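Long-range contacts in alkaline serine protease AL20 (Nesterenkonia abyssinica, PDB 3CP7), which hydrolyses peptide bonds as a secreted, thermostable serine protease of the trypsin-like fold, active under alkaline conditions: residues I9-F14 with P59-G64; R53-A58 with W71-L76. One frame throughout, in Å; residues are numbered along the deposited sequence.

Interaction 1 (I9-F14 with P59-G64)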
loop_
_atom_site.group_PDB
_atom_site.type_symbol
_atom_site.label_atom_id
_atom_site.label_comp_id
_atom_site.label_asym_id
_atom_site.label_seq_id
_atom_site.Cartn_x
_atom_site.Cartn_y
_atom_site.Cartn_z
ATOM N N ILE A 9 22.092 -2.646 -8.071
ATOM C CA ILE A 9 22.110 -2.834 -6.610
ATOM C C ILE A 9 22.655 -1.555 -5.970
ATOM O O ILE A 9 23.615 -0.968 -6.480
ATOM C CB ILE A 9 22.989 -4.030 -6.177
ATOM C CG1 ILE A 9 22.723 -5.261 -7.050
ATOM C CG2 ILE A 9 22.724 -4.345 -4.704
ATOM C CD1 ILE A 9 23.624 -6.451 -6.741
ATOM N N GLY A 10 22.075 -1.127 -4.856
ATOM C CA GLY A 10 22.531 0.109 -4.234
ATOM C C GLY A 10 22.269 0.161 -2.751
ATOM O O GLY A 10 21.612 -0.727 -2.191
ATOM N N LYS A 11 22.784 1.223 -2.133
ATOM C CA LYS A 11 22.680 1.434 -0.693
ATOM C C LYS A 11 21.500 2.369 -0.432
ATOM O O LYS A 11 21.201 3.236 -1.267
ATOM C CB LYS A 11 23.987 2.027 -0.162
ATOM C CG LYS A 11 24.043 2.220 1.347
ATOM C CD LYS A 11 25.392 2.763 1.744
ATOM C CE LYS A 11 25.493 3.016 3.233
ATOM N NZ LYS A 11 25.676 1.784 4.039
ATOM N N VAL A 12 20.826 2.177 0.705
ATOM C CA VAL A 12 19.686 3.004 1.093
ATOM C C VAL A 12 20.038 3.758 2.379
ATOM O O VAL A 12 20.650 3.183 3.287
ATOM C CB VAL A 12 18.429 2.127 1.324
ATOM C CG1 VAL A 12 17.332 2.912 2.003
ATOM C CG2 VAL A 12 17.911 1.567 0.006
ATOM N N PHE A 13 19.673 5.038 2.430
ATOM C CA PHE A 13 19.728 5.829 3.658
ATOM C C PHE A 13 18.311 6.268 3.976
ATOM O O PHE A 13 17.539 6.601 3.080
ATOM C CB PHE A 13 20.600 7.078 3.473
ATOM C CG PHE A 13 22.023 6.789 3.083
ATOM C CD1 PHE A 13 22.355 6.542 1.753
ATOM C CD2 PHE A 13 23.031 6.785 4.039
ATOM C CE1 PHE A 13 23.664 6.282 1.390
ATOM C CE2 PHE A 13 24.354 6.526 3.679
ATOM C CZ PHE A 13 24.666 6.288 2.354
ATOM N N PHE A 14 17.958 6.266 5.254
ATOM C CA PHE A 14 16.662 6.809 5.669
ATOM C C PHE A 14 16.699 7.241 7.126
ATOM O O PHE A 14 17.641 6.916 7.846
ATOM C CB PHE A 14 15.519 5.808 5.400
ATOM C CG PHE A 14 15.543 4.575 6.275
ATOM C CD1 PHE A 14 14.779 4.520 7.437
ATOM C CD2 PHE A 14 16.298 3.467 5.921
ATOM C CE1 PHE A 14 14.787 3.388 8.241
ATOM C CE2 PHE A 14 16.306 2.328 6.724
ATOM C CZ PHE A 14 15.547 2.288 7.881
ATOM N N PRO A 59 22.644 3.999 -6.275
ATOM C CA PRO A 59 23.062 2.876 -7.121
ATOM C C PRO A 59 24.578 2.729 -7.163
ATOM O O PRO A 59 25.298 3.731 -7.272
ATOM C CB PRO A 59 22.544 3.250 -8.520
ATOM C CG PRO A 59 21.641 4.402 -8.339
ATOM C CD PRO A 59 21.871 5.018 -7.004
ATOM N N ALA A 60 25.062 1.497 -7.073
ATOM C CA ALA A 60 26.497 1.209 -7.212
ATOM C C ALA A 60 27.364 1.945 -6.185
ATOM O O ALA A 60 28.540 2.228 -6.443
ATOM C CB ALA A 60 26.980 1.510 -8.656
ATOM N N TYR A 61 26.793 2.234 -5.020
ATOM C CA TYR A 61 27.544 2.836 -3.914
ATOM C C TYR A 61 28.842 2.060 -3.665
ATOM O O TYR A 61 28.849 0.824 -3.677
ATOM C CB TYR A 61 26.681 2.823 -2.652
ATOM C CG TYR A 61 27.228 3.644 -1.505
ATOM C CD1 TYR A 61 28.132 3.093 -0.605
ATOM C CD2 TYR A 61 26.810 4.954 -1.303
ATOM C CE1 TYR A 61 28.645 3.844 0.450
ATOM C CE2 TYR A 61 27.303 5.713 -0.243
ATOM C CZ TYR A 61 28.216 5.138 0.630
ATOM O OH TYR A 61 28.706 5.892 1.680
ATOM N N ASP A 62 29.938 2.790 -3.453
ATOM C CA ASP A 62 31.259 2.197 -3.237
ATOM C C ASP A 62 32.125 3.228 -2.532
ATOM O O ASP A 62 32.701 4.101 -3.187
ATOM C CB ASP A 62 31.887 1.803 -4.583
ATOM C CG ASP A 62 33.257 1.153 -4.435
ATOM O OD1 ASP A 62 33.784 1.060 -3.310
ATOM O OD2 ASP A 62 33.812 0.727 -5.471
ATOM N N TYR A 63 32.192 3.150 -1.201
ATOM C CA TYR A 63 32.847 4.197 -0.390
ATOM C C TYR A 63 32.366 5.592 -0.802
ATOM O O TYR A 63 33.165 6.528 -0.982
ATOM C CB TYR A 63 34.384 4.065 -0.446
ATOM C CG TYR A 63 34.880 2.879 0.351
ATOM C CD1 TYR A 63 34.919 1.604 -0.209
ATOM C CD2 TYR A 63 35.283 3.024 1.682
ATOM C CE1 TYR A 63 35.354 0.501 0.522
ATOM C CE2 TYR A 63 35.721 1.923 2.427
ATOM C CZ TYR A 63 35.749 0.668 1.844
ATOM O OH TYR A 63 36.170 -0.419 2.572
ATOM N N GLY A 64 31.047 5.718 -0.949
ATOM C CA GLY A 64 30.418 6.955 -1.392
ATOM C C GLY A 64 29.561 6.718 -2.621
ATOM O O GLY A 64 29.619 5.655 -3.243
#
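K11 lays its aliphatic chain across the phenol ring of Y61: CD sits over the centre of one face, 3.6 Å from the ring centroid and 10° off the normal, a CH-pi contact. Nearer the backbone, K11 CB approaches Y61 CB to 3.8 Å, so the contact begins at the first carbons, and the two side chains cross at a slant. With CG anti to the backbone N (chi1 -177°) and the next two torsions also extended, the lysine stays straight as far as CE and bends only at chi4. Its NZ lies 5.6 Å from the Y61 centroid, at most a weak cation-pi attraction; its hydrogen bond goes to the carbonyl O of G138. F13 adds a second apolar touch, CZ to Y61 CE2 at 3.7 Å. That tyrosine carbon meets the phenylalanine at its edge, near the ring plane, and the two rings are inclined by 59°. Beside this cluster the backbones meet. A60 N donates to I9 O at 2.9 Å, nearly straight, and G10 pairs with P59 as an antiparallel, non-hydrogen-bonded bridge whose CA atoms are 4.0 Å apart. A side chain on G10 would run into P59 CA. The bridge joins strand 9-16 to the end of strand 55-59, where the chain passes into the loop before strand 71-78, in the N-terminal barrel of the trypsin-like fold. On the other face of the Y61 ring, the loop curls back to bring G64 N over the rim, while Y61 OH bonds to Q139 OE1 and Y61 O to Y130 OH. Lysine methylenes on one face and a hydrogen bond at the hydroxyl should restrict the ring's swing; K11 gives carbon to the tyrosine and its charged end to the carbonyl O of G138.

Interaction 2 (R53-A58 with W71-L76)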
loop_
_atom_site.group_PDB
_atom_site.type_symbol
_atom_site.label_atom_id
_atom_site.label_comp_id
_atom_site.label_asym_id
_atom_site.label_seq_id
_atom_site.Cartn_x
_atom_site.Cartn_y
_atom_site.Cartn_z
ATOM N N ARG A 53 11.492 8.485 6.658
ATOM C CA ARG A 53 11.657 9.809 6.091
ATOM C C ARG A 53 12.971 9.883 5.344
ATOM O O ARG A 53 13.927 9.186 5.679
ATOM C CB ARG A 53 11.604 10.864 7.195
ATOM C CG ARG A 53 10.212 11.028 7.789
ATOM C CD ARG A 53 10.164 12.150 8.813
ATOM N NE ARG A 53 10.353 11.667 10.180
ATOM C CZ ARG A 53 11.479 11.770 10.881
ATOM N NH1 ARG A 53 12.564 12.339 10.359
ATOM N NH2 ARG A 53 11.518 11.299 12.118
ATOM N N ASN A 54 12.999 10.711 4.307
ATOM C CA ASN A 54 14.212 10.958 3.528
ATOM C C ASN A 54 14.897 9.693 3.020
ATOM O O ASN A 54 16.125 9.555 3.074
ATOM C CB ASN A 54 15.170 11.851 4.313
ATOM C CG ASN A 54 14.561 13.201 4.625
ATOM O OD1 ASN A 54 13.761 13.732 3.849
ATOM N ND2 ASN A 54 14.917 13.752 5.767
ATOM N N PHE A 55 14.074 8.773 2.521
ATOM C CA PHE A 55 14.555 7.553 1.890
ATOM C C PHE A 55 15.296 7.917 0.614
ATOM O O PHE A 55 14.732 8.543 -0.291
ATOM C CB PHE A 55 13.374 6.624 1.596
ATOM C CG PHE A 55 13.751 5.270 1.031
ATOM C CD1 PHE A 55 13.612 4.127 1.807
ATOM C CD2 PHE A 55 14.170 5.136 -0.289
ATOM C CE1 PHE A 55 13.917 2.865 1.291
ATOM C CE2 PHE A 55 14.483 3.884 -0.827
ATOM C CZ PHE A 55 14.356 2.743 -0.027
ATOM N N VAL A 56 16.557 7.504 0.551
ATOM C CA VAL A 56 17.412 7.794 -0.594
ATOM C C VAL A 56 18.123 6.518 -1.049
ATOM O O VAL A 56 18.564 5.730 -0.221
ATOM C CB VAL A 56 18.448 8.897 -0.220
ATOM C CG1 VAL A 56 19.580 8.959 -1.200
ATOM C CG2 VAL A 56 17.773 10.256 -0.113
ATOM N N PHE A 57 18.249 6.359 -2.362
ATOM C CA PHE A 57 18.859 5.183 -2.966
ATOM C C PHE A 57 20.097 5.598 -3.747
ATOM O O PHE A 57 20.038 6.535 -4.542
ATOM C CB PHE A 57 17.860 4.507 -3.911
ATOM C CG PHE A 57 18.419 3.308 -4.656
ATOM C CD1 PHE A 57 18.571 3.345 -6.044
ATOM C CD2 PHE A 57 18.761 2.136 -3.972
ATOM C CE1 PHE A 57 19.063 2.236 -6.728
ATOM C CE2 PHE A 57 19.248 1.029 -4.656
ATOM C CZ PHE A 57 19.416 1.089 -6.037
ATOM N N ALA A 58 21.206 4.905 -3.503
ATOM C CA ALA A 58 22.489 5.204 -4.146
ATOM C C ALA A 58 22.958 4.005 -4.966
ATOM O O ALA A 58 23.590 3.092 -4.428
ATOM C CB ALA A 58 23.533 5.575 -3.095
ATOM N N TRP A 71 19.225 9.122 -5.209
ATOM C CA TRP A 71 17.860 9.268 -5.707
ATOM C C TRP A 71 16.841 9.238 -4.578
ATOM O O TRP A 71 16.754 8.250 -3.851
ATOM C CB TRP A 71 17.568 8.132 -6.705
ATOM C CG TRP A 71 18.399 8.252 -7.942
ATOM C CD1 TRP A 71 19.747 8.043 -8.052
ATOM C CD2 TRP A 71 17.949 8.667 -9.233
ATOM N NE1 TRP A 71 20.166 8.296 -9.340
ATOM C CE2 TRP A 71 19.075 8.672 -10.088
ATOM C CE3 TRP A 71 16.699 9.021 -9.755
ATOM C CZ2 TRP A 71 18.985 9.037 -11.440
ATOM C CZ3 TRP A 71 16.607 9.373 -11.097
ATOM C CH2 TRP A 71 17.743 9.379 -11.924
ATOM N N ALA A 72 16.063 10.308 -4.431
ATOM C CA ALA A 72 15.061 10.384 -3.371
ATOM C C ALA A 72 13.795 9.625 -3.745
ATOM O O ALA A 72 13.379 9.638 -4.903
ATOM C CB ALA A 72 14.719 11.840 -3.058
ATOM N N ALA A 73 13.169 8.984 -2.755
ATOM C CA ALA A 73 11.874 8.349 -2.968
ATOM C C ALA A 73 10.741 9.362 -3.085
ATOM O O ALA A 73 10.724 10.389 -2.386
ATOM C CB ALA A 73 11.568 7.374 -1.844
ATOM N N GLU A 74 9.794 9.064 -3.970
ATOM C CA GLU A 74 8.544 9.814 -4.058
ATOM C C GLU A 74 7.371 9.047 -3.466
ATOM O O GLU A 74 6.522 9.637 -2.807
ATOM C CB GLU A 74 8.238 10.204 -5.497
ATOM C CG GLU A 74 9.213 11.220 -6.044
ATOM C CD GLU A 74 8.748 11.870 -7.331
ATOM O OE1 GLU A 74 7.981 11.241 -8.098
ATOM O OE2 GLU A 74 9.167 13.021 -7.577
ATOM N N GLU A 75 7.321 7.738 -3.719
ATOM C CA GLU A 75 6.291 6.873 -3.135
ATOM C C GLU A 75 6.934 5.645 -2.515
ATOM O O GLU A 75 7.574 4.853 -3.209
ATOM C CB GLU A 75 5.263 6.398 -4.167
ATOM C CG GLU A 75 4.286 7.465 -4.651
ATOM C CD GLU A 75 4.753 8.164 -5.905
ATOM O OE1 GLU A 75 5.723 7.701 -6.543
ATOM O OE2 GLU A 75 4.136 9.195 -6.256
ATOM N N LEU A 76 6.757 5.498 -1.208
ATOM C CA LEU A 76 7.110 4.271 -0.510
ATOM C C LEU A 76 5.892 3.365 -0.534
ATOM O O LEU A 76 4.786 3.792 -0.155
ATOM C CB LEU A 76 7.538 4.587 0.920
ATOM C CG LEU A 76 8.670 5.621 1.013
ATOM C CD1 LEU A 76 8.898 6.066 2.450
ATOM C CD2 LEU A 76 9.950 5.066 0.401
#
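F55 and A73 meet twice, through backbone and side chain. F55 O accepts from A73 N at 3.0 Å, and A73 CB packs against F55 CD2 at 3.8 Å. L76 CD2 lies over one face of the F55 ring, 4.2 Å from its centroid and 26° off the normal, a CH-pi contact. The phenylalanine arrives between them because its CG stands anti to the backbone N (chi1 -176°). V12, L43 and A95 also touch this side chain, which is packed from several sides. Were F55 cut back to an alanine, L76 CD2 would probably lose the ring face it rests on and a gap would be likely to open beside A73. The strands 55-59 and 71-78 form a beta hairpin in the N-terminal barrel of this chymotrypsin-like fold; F57 and W71 are an antiparallel hydrogen-bonded pair, joined by F57 N to W71 O and W71 N to F57 O, both 2.8 Å. The second bond is the more bent, 151° at the hydrogen. F57 O also lies at the indole edge, 3.8 Å from W71 CD1, while the rest of the indole leads away to V105 and Q108, with NE1 bonded to H68 O. The other side of the hairpin is looser. V56 and A72, a non-hydrogen-bonded pair, are partly exposed, and V56 CG2 comes no closer than 4.2 Å to A72 CA. Beyond A73 the strand turns a corner at a classic beta bulge, E74 and E75 both facing V96; E74 is exposed, whereas E75 OE2 makes a salt bridge to R85 of the second subunit.

Overall arrangement
Strand 55-59 takes part in both contacts; the loop after it belongs to interaction 1. Strand 9-16 lies on one side of that strand and 71-78 on the other, and K11 O to A58 N and F13 O to V56 N are probable hydrogen bonds that join the contacts and help close the barrel. Interaction 1 is the more buried, yet its segments share one backbone hydrogen bond, with the lysine-aromatic packing doing most of the rest. Interaction 2 has regular hairpin pairing, with a hydrophobic side around F55, a partly exposed side at V56 and A72, and a far end reaching the second subunit. V12 CG1 packs on F55 CE1, continuing the apolar interior between them.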